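Local coordinates for protein YghZ aldo-keto reductase (Escherichia coli, PDB 3N6Q) that probably catalyses the NAD(P)H-dependent reduction of carbonyl compounds to alcohols, as a TIM-barrel member of the aldo-keto reductase family, at residues L92-K97 with K125-E130; W288-D293 with Q313-L318. One frame throughout, in Å; residues are numbered along the deposited sequence.

Interaction 1: L92-K97 with K125-E130; sequences LIISTK and KRMGLE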
loop_
_atom_site.group_PDB
_atom_site.type_symbol
_atom_site.label_atom_id
_atom_site.label_comp_id
_atom_site.label_asym_id
_atom_site.label_seq_id
_atom_site.Cartn_x
_atom_site.Cartn_y
_atom_site.Cartn_z
ATOM N N LEU B 92 -23.356 1.514 -9.887
ATOM C CA LEU B 92 -23.095 2.844 -10.448
ATOM C C LEU B 92 -21.621 3.024 -10.778
ATOM O O LEU B 92 -20.744 2.496 -10.056
ATOM C CB LEU B 92 -23.454 3.976 -9.439
ATOM C CG LEU B 92 -24.909 3.957 -8.963
ATOM C CD1 LEU B 92 -25.103 5.223 -8.054
ATOM C CD2 LEU B 92 -25.874 4.009 -10.183
ATOM N N ILE B 93 -21.337 3.781 -11.835
ATOM C CA ILE B 93 -19.954 4.239 -12.124
ATOM C C ILE B 93 -19.904 5.734 -11.911
ATOM O O ILE B 93 -20.620 6.498 -12.544
ATOM C CB ILE B 93 -19.529 3.920 -13.599
ATOM C CG1 ILE B 93 -19.722 2.449 -13.901
ATOM C CG2 ILE B 93 -18.073 4.461 -13.908
ATOM C CD1 ILE B 93 -18.801 1.507 -13.007
ATOM N N ILE B 94 -19.221 6.115 -10.834
ATOM C CA ILE B 94 -19.205 7.503 -10.424
ATOM C C ILE B 94 -17.818 8.050 -10.762
ATOM O O ILE B 94 -16.805 7.483 -10.357
ATOM C CB ILE B 94 -19.469 7.627 -8.882
ATOM C CG1 ILE B 94 -20.898 7.135 -8.554
ATOM C CG2 ILE B 94 -19.203 9.114 -8.466
ATOM C CD1 ILE B 94 -21.160 6.880 -7.063
ATOM N N SER B 95 -17.740 9.189 -11.454
ATOM C CA SER B 95 -16.443 9.760 -11.687
ATOM C C SER B 95 -16.293 11.152 -11.038
ATOM O O SER B 95 -17.301 11.819 -10.710
ATOM C CB SER B 95 -16.166 9.902 -13.172
ATOM O OG SER B 95 -17.229 10.704 -13.694
ATOM N N THR B 96 -15.047 11.519 -10.721
ATOM C CA THR B 96 -14.780 12.938 -10.528
ATOM C C THR B 96 -13.403 13.317 -11.058
ATOM O O THR B 96 -12.754 12.486 -11.698
ATOM C CB THR B 96 -14.952 13.337 -9.025
ATOM O OG1 THR B 96 -14.987 14.753 -8.940
ATOM C CG2 THR B 96 -13.750 12.846 -8.225
ATOM N N LYS B 97 -13.056 14.601 -10.966
ATOM C CA LYS B 97 -11.922 15.136 -11.719
ATOM C C LYS B 97 -11.262 16.225 -10.906
ATOM O O LYS B 97 -11.926 16.831 -10.024
ATOM C CB LYS B 97 -12.463 15.851 -12.987
ATOM C CG LYS B 97 -13.594 15.011 -13.736
ATOM C CD LYS B 97 -13.634 15.529 -15.185
ATOM C CE LYS B 97 -14.803 14.817 -15.946
ATOM N NZ LYS B 97 -16.113 15.273 -15.421
ATOM N N LYS B 125 -14.859 13.010 0.412
ATOM C CA LYS B 125 -15.598 13.531 1.600
ATOM C C LYS B 125 -16.906 14.186 1.286
ATOM O O LYS B 125 -17.917 13.879 1.947
ATOM C CB LYS B 125 -14.695 14.505 2.389
ATOM C CG LYS B 125 -15.372 15.090 3.636
ATOM C CD LYS B 125 -14.330 15.948 4.378
ATOM C CE LYS B 125 -14.709 16.253 5.824
ATOM N NZ LYS B 125 -13.560 17.050 6.410
ATOM N N ARG B 126 -16.952 15.033 0.260
ATOM C CA ARG B 126 -18.205 15.636 -0.185
ATOM C C ARG B 126 -19.253 14.594 -0.595
ATOM O O ARG B 126 -20.451 14.764 -0.311
ATOM C CB ARG B 126 -17.976 16.671 -1.293
ATOM C CG ARG B 126 -17.399 18.058 -0.791
ATOM C CD ARG B 126 -17.398 19.111 -1.884
ATOM N NE ARG B 126 -16.461 18.735 -2.949
ATOM C CZ ARG B 126 -15.197 19.151 -3.016
ATOM N NH1 ARG B 126 -14.669 19.939 -2.046
ATOM N NH2 ARG B 126 -14.404 18.668 -3.995
ATOM N N MET B 127 -18.829 13.575 -1.333
ATOM C CA MET B 127 -19.784 12.606 -1.920
ATOM C C MET B 127 -20.080 11.498 -0.907
ATOM O O MET B 127 -20.977 10.687 -1.099
ATOM C CB MET B 127 -19.162 11.974 -3.219
ATOM C CG MET B 127 -19.192 12.986 -4.320
ATOM S SD MET B 127 -18.880 12.238 -5.963
ATOM C CE MET B 127 -17.074 12.103 -5.890
ATOM N N GLY B 128 -19.291 11.423 0.168
ATOM C CA GLY B 128 -19.476 10.333 1.135
ATOM C C GLY B 128 -19.108 8.966 0.603
ATOM O O GLY B 128 -19.739 7.955 0.972
ATOM N N LEU B 129 -18.070 8.887 -0.243
ATOM C CA LEU B 129 -17.673 7.647 -0.883
ATOM C C LEU B 129 -16.312 7.206 -0.390
ATOM O O LEU B 129 -15.434 8.049 -0.104
ATOM C CB LEU B 129 -17.536 7.902 -2.403
ATOM C CG LEU B 129 -18.818 8.169 -3.173
ATOM C CD1 LEU B 129 -18.435 8.405 -4.656
ATOM C CD2 LEU B 129 -19.675 6.913 -3.038
ATOM N N GLU B 130 -16.086 5.905 -0.328
ATOM C CA GLU B 130 -14.751 5.348 -0.072
ATOM C C GLU B 130 -13.846 5.549 -1.276
ATOM O O GLU B 130 -12.621 5.689 -1.126
ATOM C CB GLU B 130 -14.809 3.825 0.116
ATOM C CG GLU B 130 -15.224 3.273 1.465
ATOM C CD GLU B 130 -15.528 1.773 1.336
ATOM O OE1 GLU B 130 -14.567 0.989 1.139
ATOM O OE2 GLU B 130 -16.726 1.405 1.280
#
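Ile94 and Leu129 meet tip to tip, CD1 of Ile94 standing 3.9 Å from CD1 of Leu129. That one leucine methyl also lies 4.0 Å from Ile94 CG2, so it meets both branches of the isoleucine. Ile94 spreads them by setting CG2 anti to its backbone N and CG1 anti to its carbonyl carbon (chi1 -65°). Met127 comes in differently, running antiparallel alongside Ile94 until its SD rests 4.0 Å from Ile94 CG2. Its chain then bends at the thioether (chi3 -80°), and the terminal CE crosses Thr96 at a slant, 4.0 Å from Thr96 CB and 4.1 Å from Thr96 CG2. Thr96 thus offers its carbon side to the sulfur chain, while its OG1 is hydrogen-bonded to Glu74, which also forms a salt bridge with Arg126.

The contact belongs to a beta-alpha-beta unit of the TIM barrel: strand 93-98 points alternate side chains, Ile94 and Thr96, at helix 113-127. Gly128, with positive phi, is the C-prime residue of the Schellman motif that ends this helix, its N making a weak bond to Lys125 O and Leu129 N bonding to Leu124 O. The turn brings Leu129 back toward the strand beside Met127. Phe77 and Leu81 of helix 72-84 flank the same cluster.

No hydrogen bond joins the two segments. Strand and helix end therefore meet here through dispersion contacts between methyl groups and a thioether, with the Thr96 hydroxyl and the Arg126 guanidinium turned instead to the Glu74 carboxylate.

Interaction 2: W288-D293 with Q313-L318; sequences WLLKDD and QALNNL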
loop_
_atom_site.group_PDB
_atom_site.type_symbol
_atom_site.label_atom_id
_atom_site.label_comp_id
_atom_site.label_asym_id
_atom_site.label_seq_id
_atom_site.Cartn_x
_atom_site.Cartn_y
_atom_site.Cartn_z
ATOM N N TRP B 288 -25.546 10.367 -34.213
ATOM C CA TRP B 288 -24.357 10.590 -35.025
ATOM C C TRP B 288 -23.066 10.272 -34.310
ATOM O O TRP B 288 -22.181 9.644 -34.848
ATOM C CB TRP B 288 -24.359 12.010 -35.573
ATOM C CG TRP B 288 -23.229 12.269 -36.542
ATOM C CD1 TRP B 288 -23.283 12.222 -37.940
ATOM C CD2 TRP B 288 -21.903 12.705 -36.198
ATOM N NE1 TRP B 288 -22.018 12.566 -38.461
ATOM C CE2 TRP B 288 -21.161 12.832 -37.412
ATOM C CE3 TRP B 288 -21.251 12.956 -34.976
ATOM C CZ2 TRP B 288 -19.831 13.267 -37.428
ATOM C CZ3 TRP B 288 -19.920 13.346 -34.991
ATOM C CH2 TRP B 288 -19.210 13.490 -36.214
ATOM N N LEU B 289 -22.958 10.694 -33.047
ATOM C CA LEU B 289 -21.789 10.302 -32.262
ATOM C C LEU B 289 -21.715 8.804 -32.069
ATOM O O LEU B 289 -20.623 8.229 -32.085
ATOM C CB LEU B 289 -21.837 11.044 -30.883
ATOM C CG LEU B 289 -21.518 12.544 -31.014
ATOM C CD1 LEU B 289 -21.969 13.330 -29.721
ATOM C CD2 LEU B 289 -19.958 12.715 -31.183
ATOM N N LEU B 290 -22.858 8.175 -31.831
ATOM C CA LEU B 290 -22.937 6.764 -31.450
ATOM C C LEU B 290 -23.076 5.810 -32.702
ATOM O O LEU B 290 -23.388 4.614 -32.553
ATOM C CB LEU B 290 -24.180 6.540 -30.615
ATOM C CG LEU B 290 -24.041 7.117 -29.178
ATOM C CD1 LEU B 290 -25.340 6.999 -28.427
ATOM C CD2 LEU B 290 -22.847 6.442 -28.411
ATOM N N LYS B 291 -22.837 6.360 -33.889
ATOM C CA LYS B 291 -23.142 5.647 -35.155
ATOM C C LYS B 291 -22.176 4.511 -35.411
ATOM O O LYS B 291 -22.423 3.633 -36.273
ATOM C CB LYS B 291 -23.053 6.616 -36.339
ATOM C CG LYS B 291 -21.626 7.147 -36.638
ATOM C CD LYS B 291 -21.712 8.327 -37.703
ATOM C CE LYS B 291 -20.386 9.043 -37.962
ATOM N NZ LYS B 291 -19.860 9.773 -36.720
ATOM N N ASP B 292 -21.036 4.565 -34.728
ATOM C CA ASP B 292 -20.050 3.508 -34.824
ATOM C C ASP B 292 -19.351 3.345 -33.457
ATOM O O ASP B 292 -19.772 3.930 -32.441
ATOM C CB ASP B 292 -19.028 3.857 -35.909
ATOM C CG ASP B 292 -18.317 5.198 -35.640
ATOM O OD1 ASP B 292 -18.099 5.597 -34.439
ATOM O OD2 ASP B 292 -17.968 5.853 -36.659
ATOM N N ASP B 293 -18.231 2.636 -33.427
ATOM C CA ASP B 293 -17.777 2.196 -32.127
ATOM C C ASP B 293 -16.646 3.054 -31.620
ATOM O O ASP B 293 -15.983 2.672 -30.691
ATOM C CB ASP B 293 -17.417 0.714 -32.141
ATOM C CG ASP B 293 -16.174 0.428 -32.941
ATOM O OD1 ASP B 293 -15.529 1.387 -33.459
ATOM O OD2 ASP B 293 -15.826 -0.785 -33.048
ATOM N N GLN B 313 -33.852 7.717 -26.676
ATOM C CA GLN B 313 -34.481 7.210 -27.921
ATOM C C GLN B 313 -33.633 7.414 -29.157
ATOM O O GLN B 313 -33.905 6.817 -30.227
ATOM C CB GLN B 313 -35.865 7.836 -28.132
ATOM C CG GLN B 313 -36.871 7.336 -27.090
ATOM C CD GLN B 313 -38.240 7.893 -27.378
ATOM O OE1 GLN B 313 -38.798 7.652 -28.459
ATOM N NE2 GLN B 313 -38.734 8.756 -26.490
ATOM N N ALA B 314 -32.542 8.158 -29.003
ATOM C CA ALA B 314 -31.519 8.188 -30.095
ATOM C C ALA B 314 -31.057 6.759 -30.436
ATOM O O ALA B 314 -30.686 6.452 -31.606
ATOM C CB ALA B 314 -30.327 9.077 -29.711
ATOM N N LEU B 315 -31.060 5.872 -29.439
ATOM C CA LEU B 315 -30.617 4.518 -29.681
ATOM C C LEU B 315 -31.497 3.757 -30.708
ATOM O O LEU B 315 -31.104 2.686 -31.163
ATOM C CB LEU B 315 -30.488 3.695 -28.375
ATOM C CG LEU B 315 -29.491 4.318 -27.355
ATOM C CD1 LEU B 315 -29.648 3.567 -26.001
ATOM C CD2 LEU B 315 -28.053 4.160 -27.966
ATOM N N ASN B 316 -32.679 4.277 -31.001
ATOM C CA ASN B 316 -33.598 3.596 -31.965
ATOM C C ASN B 316 -33.183 3.767 -33.409
ATOM O O ASN B 316 -33.755 3.128 -34.311
ATOM C CB ASN B 316 -35.017 4.111 -31.761
ATOM C CG ASN B 316 -35.560 3.650 -30.436
ATOM O OD1 ASN B 316 -35.147 2.603 -29.971
ATOM N ND2 ASN B 316 -36.426 4.423 -29.815
ATOM N N ASN B 317 -32.243 4.688 -33.660
ATOM C CA ASN B 317 -31.796 4.907 -35.020
ATOM C C ASN B 317 -30.333 5.319 -35.019
ATOM O O ASN B 317 -30.043 6.520 -35.114
ATOM C CB ASN B 317 -32.647 6.008 -35.703
ATOM C CG ASN B 317 -32.440 6.040 -37.220
ATOM O OD1 ASN B 317 -31.493 5.428 -37.726
ATOM N ND2 ASN B 317 -33.268 6.824 -37.936
ATOM N N LEU B 318 -29.426 4.348 -34.987
ATOM C CA LEU B 318 -27.998 4.657 -34.982
ATOM C C LEU B 318 -27.409 4.575 -36.399
ATOM O O LEU B 318 -26.190 4.685 -36.577
ATOM C CB LEU B 318 -27.277 3.705 -34.039
ATOM C CG LEU B 318 -27.714 3.901 -32.576
ATOM C CD1 LEU B 318 -26.972 2.879 -31.708
ATOM C CD2 LEU B 318 -27.453 5.372 -32.046
HETATM O O HOH W 1 -24.585 2.922 -37.155
#
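Leu290 packs against Leu315 and Leu318 where the end of helix 281-289 meets the loop between helices 305-312 and 322-334, on the outer layer of the TIM barrel. The apolar part is made by three leucines. Leu290 CB lies 3.8 Å from Leu318 CD2, and farther along the same side chain CD1 is 4.0 Å from Leu315 CD2, the two chains slanting across one another. Ala27 of strand 24-31 touches both Leu290 and Leu315, tying the cluster to the barrel wall.

Backbone polar contacts lie alongside. Leu318 O receives a CA-H...O contact from Lys291 CA at 3.5 Å. A water appears to link Lys291 O and Leu318 O, donating to both, but its distances are too short for its position to be trusted closely. Leu290 O is satisfied by Arg16, which also bonds Asp292 O, while Ser287 OG holds Ala314 O and Asn317 O on the loop side.

One side-chain hydrogen bond stays within 288-293, just past the helix end. Lys291 places CG between its backbone N and carbonyl carbon (chi1 67°) and bends at its last torsion, turning the chain back over the helix. Its NZ donates to Trp288 O at 3.0 Å, tilted 34° from the carbonyl plane, and the same ammonium nitrogen sits 3.4 Å above the Trp288 ring plane, over the indole's centre.

In the fold
Interactions 1 and 2 lie on opposite sides of the chain's centre, with their own centres 29 Å apart and nearest atoms about 15 Å apart, and do not touch. In sequence, interaction 1 is complete well before interaction 2 begins. Both join parts of the same barrel: 92-97 with 125-130 couples a wall strand to the helix that follows it, whereas 288-293 with 313-318 joins a helix end to a loop of the surrounding layer. Strand 93-98 also carries Lys97, whose salt bridge with Asp61 and weak hydrogen bond to Tyr66 are consistent with the Asp-Tyr-Lys-His catalytic group of aldo-keto reductases, His138 lying against Lys97.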